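Local coordinates for protein yesU (Bacillus subtilis, PDB 1OQ1), which is of unknown function but adopts a galectin-like beta-sandwich fold, which would be consistent with carbohydrate binding, at residues 22-33 against 44-55. Residues are numbered along the deposited sequence; the frame is centred on the assembly and turned at random.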
ATOM      1  N   VAL A  22      13.451   9.926  -1.326  1.00 13.31           N
ATOM      2  CA  VAL A  22      13.402   8.470  -1.270  1.00 13.83           C
ATOM      3  C   VAL A  22      14.808   7.891  -1.184  1.00 17.10           C
ATOM      4  O   VAL A  22      15.048   6.748  -1.569  1.00 14.40           O
ATOM      5  CB  VAL A  22      12.688   7.881  -2.502  1.00 14.01           C
ATOM      6  CG1 VAL A  22      11.247   8.367  -2.539  1.00 12.46           C
ATOM      7  CG2 VAL A  22      13.421   8.281  -3.773  1.00 14.98           C
ATOM      8  N   LYS A  23      15.723   8.697  -0.655  1.00 19.46           N
ATOM      9  CA  LYS A  23      17.125   8.321  -0.494  1.00 25.08           C
ATOM     10  C   LYS A  23      17.364   6.896   0.005  1.00 24.24           C
ATOM     11  O   LYS A  23      18.052   6.112  -0.651  1.00 26.78           O
ATOM     12  CB  LYS A  23      17.812   9.306   0.459  1.00 28.82           C
ATOM     13  CG  LYS A  23      19.253   8.952   0.789  1.00 34.66           C
ATOM     14  CD  LYS A  23      19.847   9.913   1.807  1.00 39.08           C
ATOM     15  CE  LYS A  23      21.279   9.530   2.159  1.00 42.29           C
ATOM     16  NZ  LYS A  23      21.367   8.159   2.739  1.00 43.58           N
ATOM     17  N   ASP A  24      16.803   6.562   1.165  1.00 22.34           N
ATOM     18  CA  ASP A  24      16.996   5.239   1.749  1.00 22.31           C
ATOM     19  C   ASP A  24      15.864   4.242   1.523  1.00 19.09           C
ATOM     20  O   ASP A  24      15.774   3.241   2.233  1.00 18.68           O
ATOM     21  CB  ASP A  24      17.255   5.360   3.253  1.00 27.04           C
ATOM     22  CG  ASP A  24      18.606   5.974   3.568  1.00 30.85           C
ATOM     23  OD1 ASP A  24      19.635   5.382   3.177  1.00 33.38           O
ATOM     24  OD2 ASP A  24      18.638   7.047   4.207  1.00 33.51           O
ATOM     25  N   TRP A  25      15.000   4.505   0.549  1.00 16.25           N
ATOM     26  CA  TRP A  25      13.907   3.578   0.267  1.00 14.65           C
ATOM     27  C   TRP A  25      14.473   2.355  -0.441  1.00 14.77           C
ATOM     28  O   TRP A  25      15.504   2.441  -1.107  1.00 13.89           O
ATOM     29  CB  TRP A  25      12.843   4.251  -0.602  1.00 12.27           C
ATOM     30  CG  TRP A  25      11.969   5.195   0.167  1.00 11.64           C
ATOM     31  CD1 TRP A  25      12.368   6.092   1.114  1.00 11.51           C
ATOM     32  CD2 TRP A  25      10.544   5.331   0.061  1.00 10.80           C
ATOM     33  NE1 TRP A  25      11.282   6.775   1.609  1.00 12.81           N
ATOM     34  CE2 TRP A  25      10.150   6.328   0.981  1.00 11.16           C
ATOM     35  CE3 TRP A  25       9.563   4.705  -0.720  1.00  9.64           C
ATOM     36  CZ2 TRP A  25       8.814   6.714   1.143  1.00 10.47           C
ATOM     37  CZ3 TRP A  25       8.235   5.089  -0.558  1.00  9.81           C
ATOM     38  CH2 TRP A  25       7.874   6.084   0.367  1.00  8.73           C
ATOM     39  N   ARG A  26      13.809   1.213  -0.290  1.00 13.50           N
ATOM     40  CA  ARG A  26      14.281  -0.009  -0.926  1.00 14.97           C
ATOM     41  C   ARG A  26      13.381  -0.482  -2.051  1.00 14.17           C
ATOM     42  O   ARG A  26      12.215  -0.819  -1.834  1.00 11.50           O
ATOM     43  CB  ARG A  26      14.441  -1.128   0.103  1.00 20.22           C
ATOM     44  CG  ARG A  26      15.552  -0.888   1.107  1.00 28.55           C
ATOM     45  CD  ARG A  26      16.050  -2.202   1.687  1.00 34.61           C
ATOM     46  NE  ARG A  26      17.104  -2.004   2.678  1.00 39.80           N
ATOM     47  CZ  ARG A  26      17.788  -2.993   3.245  1.00 41.97           C
ATOM     48  NH1 ARG A  26      17.530  -4.254   2.918  1.00 42.96           N
ATOM     49  NH2 ARG A  26      18.725  -2.723   4.143  1.00 43.40           N
HETATM   50  N   MSE A  27      13.941  -0.504  -3.256  1.00 11.81           N
HETATM   51  CA  MSE A  27      13.220  -0.937  -4.444  1.00 12.54           C
HETATM   52  C   MSE A  27      13.479  -2.416  -4.706  1.00 12.20           C
HETATM   53  O   MSE A  27      14.622  -2.832  -4.893  1.00 12.80           O
HETATM   54  CB  MSE A  27      13.668  -0.105  -5.651  1.00 13.76           C
HETATM   55  CG  MSE A  27      13.100  -0.555  -6.993  1.00 15.11           C
HETATM   56 SE   MSE A  27      11.169  -0.424  -7.124  0.95 21.03          SE
HETATM   57  CE  MSE A  27      11.011   1.481  -7.430  1.00 16.22           C
ATOM     58  N   GLU A  28      12.413  -3.210  -4.706  1.00 10.53           N
ATOM     59  CA  GLU A  28      12.525  -4.644  -4.957  1.00  9.56           C
ATOM     60  C   GLU A  28      11.779  -4.944  -6.250  1.00 10.25           C
ATOM     61  O   GLU A  28      10.553  -4.995  -6.277  1.00  9.63           O
ATOM     62  CB  GLU A  28      11.930  -5.439  -3.783  1.00 10.51           C
ATOM     63  CG  GLU A  28      12.584  -5.102  -2.442  1.00 10.20           C
ATOM     64  CD  GLU A  28      11.993  -5.853  -1.255  1.00 10.15           C
ATOM     65  OE1 GLU A  28      10.874  -6.398  -1.367  1.00 11.18           O
ATOM     66  OE2 GLU A  28      12.651  -5.886  -0.195  1.00 12.76           O
ATOM     67  N   GLY A  29      12.527  -5.137  -7.328  1.00  9.45           N
ATOM     68  CA  GLY A  29      11.893  -5.401  -8.604  1.00  9.03           C
ATOM     69  C   GLY A  29      12.254  -4.294  -9.570  1.00  9.32           C
ATOM     70  O   GLY A  29      12.899  -3.316  -9.178  1.00 10.90           O
ATOM     71  N   GLY A  30      11.814  -4.433 -10.816  1.00  8.40           N
ATOM     72  CA  GLY A  30      12.148  -3.467 -11.851  1.00  9.44           C
ATOM     73  C   GLY A  30      11.372  -2.170 -11.941  1.00  9.41           C
ATOM     74  O   GLY A  30      10.893  -1.801 -13.017  1.00  8.55           O
ATOM     75  N   GLY A  31      11.248  -1.468 -10.820  1.00  9.86           N
ATOM     76  CA  GLY A  31      10.541  -0.203 -10.838  1.00  9.64           C
ATOM     77  C   GLY A  31      11.435   0.898 -11.375  1.00 12.08           C
ATOM     78  O   GLY A  31      12.658   0.836 -11.255  1.00 12.20           O
ATOM     79  N   GLN A  32      10.821   1.908 -11.976  1.00 12.78           N
ATOM     80  CA  GLN A  32      11.561   3.034 -12.524  1.00 16.41           C
ATOM     81  C   GLN A  32      11.091   4.283 -11.783  1.00 15.81           C
ATOM     82  O   GLN A  32       9.891   4.531 -11.682  1.00 14.47           O
ATOM     83  CB  GLN A  32      11.274   3.149 -14.022  1.00 21.83           C
ATOM     84  CG  GLN A  32      12.223   4.045 -14.784  1.00 30.63           C
ATOM     85  CD  GLN A  32      12.069   3.888 -16.283  1.00 35.20           C
ATOM     86  OE1 GLN A  32      12.769   4.534 -17.062  1.00 39.51           O
ATOM     87  NE2 GLN A  32      11.149   3.021 -16.697  1.00 37.67           N
ATOM     88  N   ILE A  33      12.041   5.056 -11.264  1.00 15.31           N
ATOM     89  CA  ILE A  33      11.741   6.267 -10.506  1.00 16.82           C
ATOM     90  C   ILE A  33      12.034   7.553 -11.278  1.00 17.90           C
ATOM     91  O   ILE A  33      13.082   7.683 -11.915  1.00 16.29           O
ATOM     92  CB  ILE A  33      12.553   6.282  -9.190  1.00 17.43           C
ATOM     93  CG1 ILE A  33      12.131   5.102  -8.312  1.00 16.98           C
ATOM     94  CG2 ILE A  33      12.364   7.601  -8.464  1.00 18.00           C
ATOM     95  CD1 ILE A  33      13.034   4.866  -7.125  1.00 18.37           C
ATOM     96  N   HIS A  44       7.693   1.133 -14.979  1.00  9.14           N
ATOM     97  CA  HIS A  44       8.401  -0.145 -15.023  1.00  8.32           C
ATOM     98  C   HIS A  44       9.398  -0.255 -16.175  1.00  9.49           C
ATOM     99  O   HIS A  44       9.183   0.309 -17.247  1.00 10.36           O
ATOM    100  CB  HIS A  44       7.366  -1.268 -15.110  1.00  7.06           C
ATOM    101  CG  HIS A  44       6.349  -1.231 -14.010  1.00  6.99           C
ATOM    102  ND1 HIS A  44       6.435  -2.030 -12.889  1.00  8.76           N
ATOM    103  CD2 HIS A  44       5.243  -0.468 -13.843  1.00  7.99           C
ATOM    104  CE1 HIS A  44       5.424  -1.761 -12.080  1.00  8.49           C
ATOM    105  NE2 HIS A  44       4.686  -0.815 -12.634  1.00  8.78           N
ATOM    106  N   VAL A  45      10.487  -0.985 -15.951  1.00 10.25           N
ATOM    107  CA  VAL A  45      11.500  -1.143 -16.989  1.00 11.69           C
ATOM    108  C   VAL A  45      11.056  -2.132 -18.068  1.00 13.43           C
ATOM    109  O   VAL A  45      11.543  -2.079 -19.197  1.00 14.37           O
ATOM    110  CB  VAL A  45      12.863  -1.590 -16.391  1.00 10.81           C
ATOM    111  CG1 VAL A  45      13.366  -0.530 -15.411  1.00 12.37           C
ATOM    112  CG2 VAL A  45      12.730  -2.939 -15.702  1.00 12.06           C
ATOM    113  N   GLN A  46      10.128  -3.021 -17.714  1.00 13.11           N
ATOM    114  CA  GLN A  46       9.581  -4.022 -18.636  1.00 17.51           C
ATOM    115  C   GLN A  46       8.097  -4.270 -18.354  1.00 17.65           C
ATOM    116  O   GLN A  46       7.607  -3.948 -17.275  1.00 18.02           O
ATOM    117  CB  GLN A  46      10.335  -5.347 -18.513  1.00 18.35           C
ATOM    118  CG  GLN A  46      11.735  -5.319 -19.072  1.00 19.59           C
ATOM    119  CD  GLN A  46      12.296  -6.710 -19.257  1.00 20.65           C
ATOM    120  OE1 GLN A  46      11.604  -7.606 -19.736  1.00 23.31           O
ATOM    121  NE2 GLN A  46      13.555  -6.897 -18.890  1.00 21.17           N
ATOM    122  N   ASP A  47       7.396  -4.865 -19.316  1.00 20.66           N
ATOM    123  CA  ASP A  47       5.963  -5.127 -19.177  1.00 21.96           C
ATOM    124  C   ASP A  47       5.526  -5.997 -18.002  1.00 19.31           C
ATOM    125  O   ASP A  47       4.373  -5.923 -17.576  1.00 20.62           O
ATOM    126  CB  ASP A  47       5.408  -5.705 -20.482  1.00 27.02           C
ATOM    127  CG  ASP A  47       5.094  -4.629 -21.505  1.00 30.48           C
ATOM    128  OD1 ASP A  47       4.748  -4.976 -22.655  1.00 34.55           O
ATOM    129  OD2 ASP A  47       5.186  -3.434 -21.153  1.00 30.53           O
ATOM    130  N   GLU A  48       6.424  -6.822 -17.479  1.00 14.80           N
ATOM    131  CA  GLU A  48       6.078  -7.662 -16.338  1.00 13.74           C
ATOM    132  C   GLU A  48       7.055  -7.448 -15.179  1.00 11.27           C
ATOM    133  O   GLU A  48       7.238  -8.326 -14.330  1.00 10.62           O
ATOM    134  CB  GLU A  48       6.056  -9.140 -16.741  1.00 16.21           C
ATOM    135  CG  GLU A  48       5.126  -9.484 -17.911  1.00 19.76           C
ATOM    136  CD  GLU A  48       3.700  -8.962 -17.740  1.00 22.91           C
ATOM    137  OE1 GLU A  48       3.135  -9.073 -16.633  1.00 22.19           O
ATOM    138  OE2 GLU A  48       3.136  -8.454 -18.733  1.00 26.83           O
ATOM    139  N   ALA A  49       7.677  -6.272 -15.145  1.00 10.45           N
ATOM    140  CA  ALA A  49       8.638  -5.938 -14.097  1.00  9.39           C
ATOM    141  C   ALA A  49       7.939  -5.405 -12.847  1.00  9.24           C
ATOM    142  O   ALA A  49       8.089  -4.233 -12.491  1.00  9.93           O
ATOM    143  CB  ALA A  49       9.639  -4.904 -14.616  1.00  9.09           C
ATOM    144  N   HIS A  50       7.189  -6.275 -12.179  1.00  7.50           N
ATOM    145  CA  HIS A  50       6.451  -5.901 -10.975  1.00  6.70           C
ATOM    146  C   HIS A  50       7.416  -5.588  -9.832  1.00  6.66           C
ATOM    147  O   HIS A  50       8.527  -6.127  -9.783  1.00  7.07           O
ATOM    148  CB  HIS A  50       5.503  -7.039 -10.591  1.00  6.06           C
ATOM    149  CG  HIS A  50       4.719  -7.579 -11.749  1.00  6.81           C
ATOM    150  ND1 HIS A  50       4.124  -6.765 -12.687  1.00  8.15           N
ATOM    151  CD2 HIS A  50       4.443  -8.850 -12.126  1.00  9.25           C
ATOM    152  CE1 HIS A  50       3.518  -7.509 -13.595  1.00  8.68           C
ATOM    153  NE2 HIS A  50       3.695  -8.779 -13.277  1.00  9.32           N
ATOM    154  N   PHE A  51       6.999  -4.731  -8.905  1.00  6.77           N
ATOM    155  CA  PHE A  51       7.885  -4.363  -7.806  1.00  7.56           C
ATOM    156  C   PHE A  51       7.165  -3.947  -6.534  1.00  7.68           C
ATOM    157  O   PHE A  51       5.948  -3.806  -6.506  1.00  7.63           O
ATOM    158  CB  PHE A  51       8.778  -3.193  -8.247  1.00  7.86           C
ATOM    159  CG  PHE A  51       8.038  -1.877  -8.398  1.00  7.75           C
ATOM    160  CD1 PHE A  51       7.614  -1.158  -7.279  1.00  8.67           C
ATOM    161  CD2 PHE A  51       7.759  -1.363  -9.658  1.00  7.95           C
ATOM    162  CE1 PHE A  51       6.922   0.054  -7.415  1.00  9.25           C
ATOM    163  CE2 PHE A  51       7.066  -0.151  -9.805  1.00  8.50           C
ATOM    164  CZ  PHE A  51       6.648   0.555  -8.677  1.00  8.54           C
ATOM    165  N   VAL A  52       7.951  -3.771  -5.479  1.00  7.27           N
ATOM    166  CA  VAL A  52       7.459  -3.262  -4.207  1.00  7.14           C
ATOM    167  C   VAL A  52       8.556  -2.278  -3.801  1.00  8.40           C
ATOM    168  O   VAL A  52       9.730  -2.642  -3.732  1.00  9.44           O
ATOM    169  CB  VAL A  52       7.309  -4.345  -3.129  1.00  6.41           C
ATOM    170  CG1 VAL A  52       6.757  -3.711  -1.854  1.00  7.88           C
ATOM    171  CG2 VAL A  52       6.365  -5.445  -3.612  1.00  8.03           C
ATOM    172  N   PHE A  53       8.165  -1.029  -3.566  1.00  7.00           N
ATOM    173  CA  PHE A  53       9.087   0.048  -3.200  1.00  7.77           C
ATOM    174  C   PHE A  53       8.797   0.394  -1.742  1.00  7.95           C
ATOM    175  O   PHE A  53       7.765   0.984  -1.437  1.00  9.72           O
ATOM    176  CB  PHE A  53       8.816   1.241  -4.121  1.00  7.71           C
ATOM    177  CG  PHE A  53       9.814   2.359  -4.010  1.00  8.80           C
ATOM    178  CD1 PHE A  53      11.176   2.099  -3.882  1.00  9.94           C
ATOM    179  CD2 PHE A  53       9.389   3.680  -4.105  1.00 11.01           C
ATOM    180  CE1 PHE A  53      12.097   3.141  -3.853  1.00  9.69           C
ATOM    181  CE2 PHE A  53      10.305   4.732  -4.078  1.00 10.77           C
ATOM    182  CZ  PHE A  53      11.661   4.460  -3.952  1.00 10.92           C
ATOM    183  N   TRP A  54       9.714   0.024  -0.852  1.00  8.35           N
ATOM    184  CA  TRP A  54       9.529   0.232   0.582  1.00  9.05           C
ATOM    185  C   TRP A  54      10.100   1.478   1.237  1.00  9.19           C
ATOM    186  O   TRP A  54      11.214   1.905   0.935  1.00 10.77           O
ATOM    187  CB  TRP A  54      10.112  -0.943   1.378  1.00  9.38           C
ATOM    188  CG  TRP A  54       9.579  -2.287   1.056  1.00  8.14           C
ATOM    189  CD1 TRP A  54      10.104  -3.193   0.175  1.00  8.79           C
ATOM    190  CD2 TRP A  54       8.427  -2.908   1.634  1.00  7.43           C
ATOM    191  NE1 TRP A  54       9.350  -4.341   0.173  1.00  8.86           N
ATOM    192  CE2 TRP A  54       8.313  -4.194   1.060  1.00  8.50           C
ATOM    193  CE3 TRP A  54       7.479  -2.503   2.584  1.00  8.50           C
ATOM    194  CZ2 TRP A  54       7.285  -5.081   1.403  1.00  6.30           C
ATOM    195  CZ3 TRP A  54       6.453  -3.386   2.927  1.00  7.55           C
ATOM    196  CH2 TRP A  54       6.367  -4.661   2.336  1.00  6.89           C
ATOM    197  N   CYS A  55       9.328   2.030   2.167  1.00  9.40           N
ATOM    198  CA  CYS A  55       9.768   3.156   2.978  1.00  9.68           C
ATOM    199  C   CYS A  55      10.601   2.410   4.032  1.00 10.30           C
ATOM    200  O   CYS A  55      10.197   1.348   4.507  1.00  9.83           O
ATOM    201  CB  CYS A  55       8.563   3.840   3.625  1.00  9.72           C
ATOM    202  SG  CYS A  55       8.966   5.026   4.930  1.00 10.52           S
TER
HETATM  203  O   HOH W   1      10.467  -6.815 -11.505  1.00 10.72           O
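Glu28 OE1 takes two donors: the indole NE1 of Trp54, 3.0 Å away in a bent, weak hydrogen bond (150° at the hydrogen), and the hydroxyl of Tyr107. OE1 lies in the indole plane, at the ring edge, whereas the carboxylate as a whole is turned 70° from that plane. Its other oxygen, OE2, forms a salt bridge with Arg100, so both oxygens are held and the rotation of the group is probably fixed. The backbones that carry these side chains, strands 26-29 and 51-54, run antiparallel. Arg26 pairs with Trp54 and Glu28 with Val52, each through two backbone hydrogen bonds; the shortest, Trp54 N to Arg26 O, is 2.8 Å.

On the other face of the sheet the Phe53 ring is sandwiched: Met27 CE lies over one side, 4.0 Å from the ring centroid in a CH-pi contact, and Trp25 CE3 approaches the opposite side, 3.4 Å from Phe53 CE2. The chi2 bend of Met27 (63°), a selenomethionine, places its SE 3.6 Å from Phe51 CD1, and the further bend at chi3 carries CE over the Phe53 ring. Cys55 CA sits over the five-membered ring of Trp25. Beyond the paired strands, one water bridges Gly30 N and His50 O, and Val45 N donates to Gly30 O at 3.1 Å.

Strand 26-29 is outermost in its seven-stranded antiparallel sheet, with 51-54 between it and 199-205. After Gly30 the chain enters strand 31-34, which pairs with 40-44 in the other sheet, so this contact links both sheets of the sandwich.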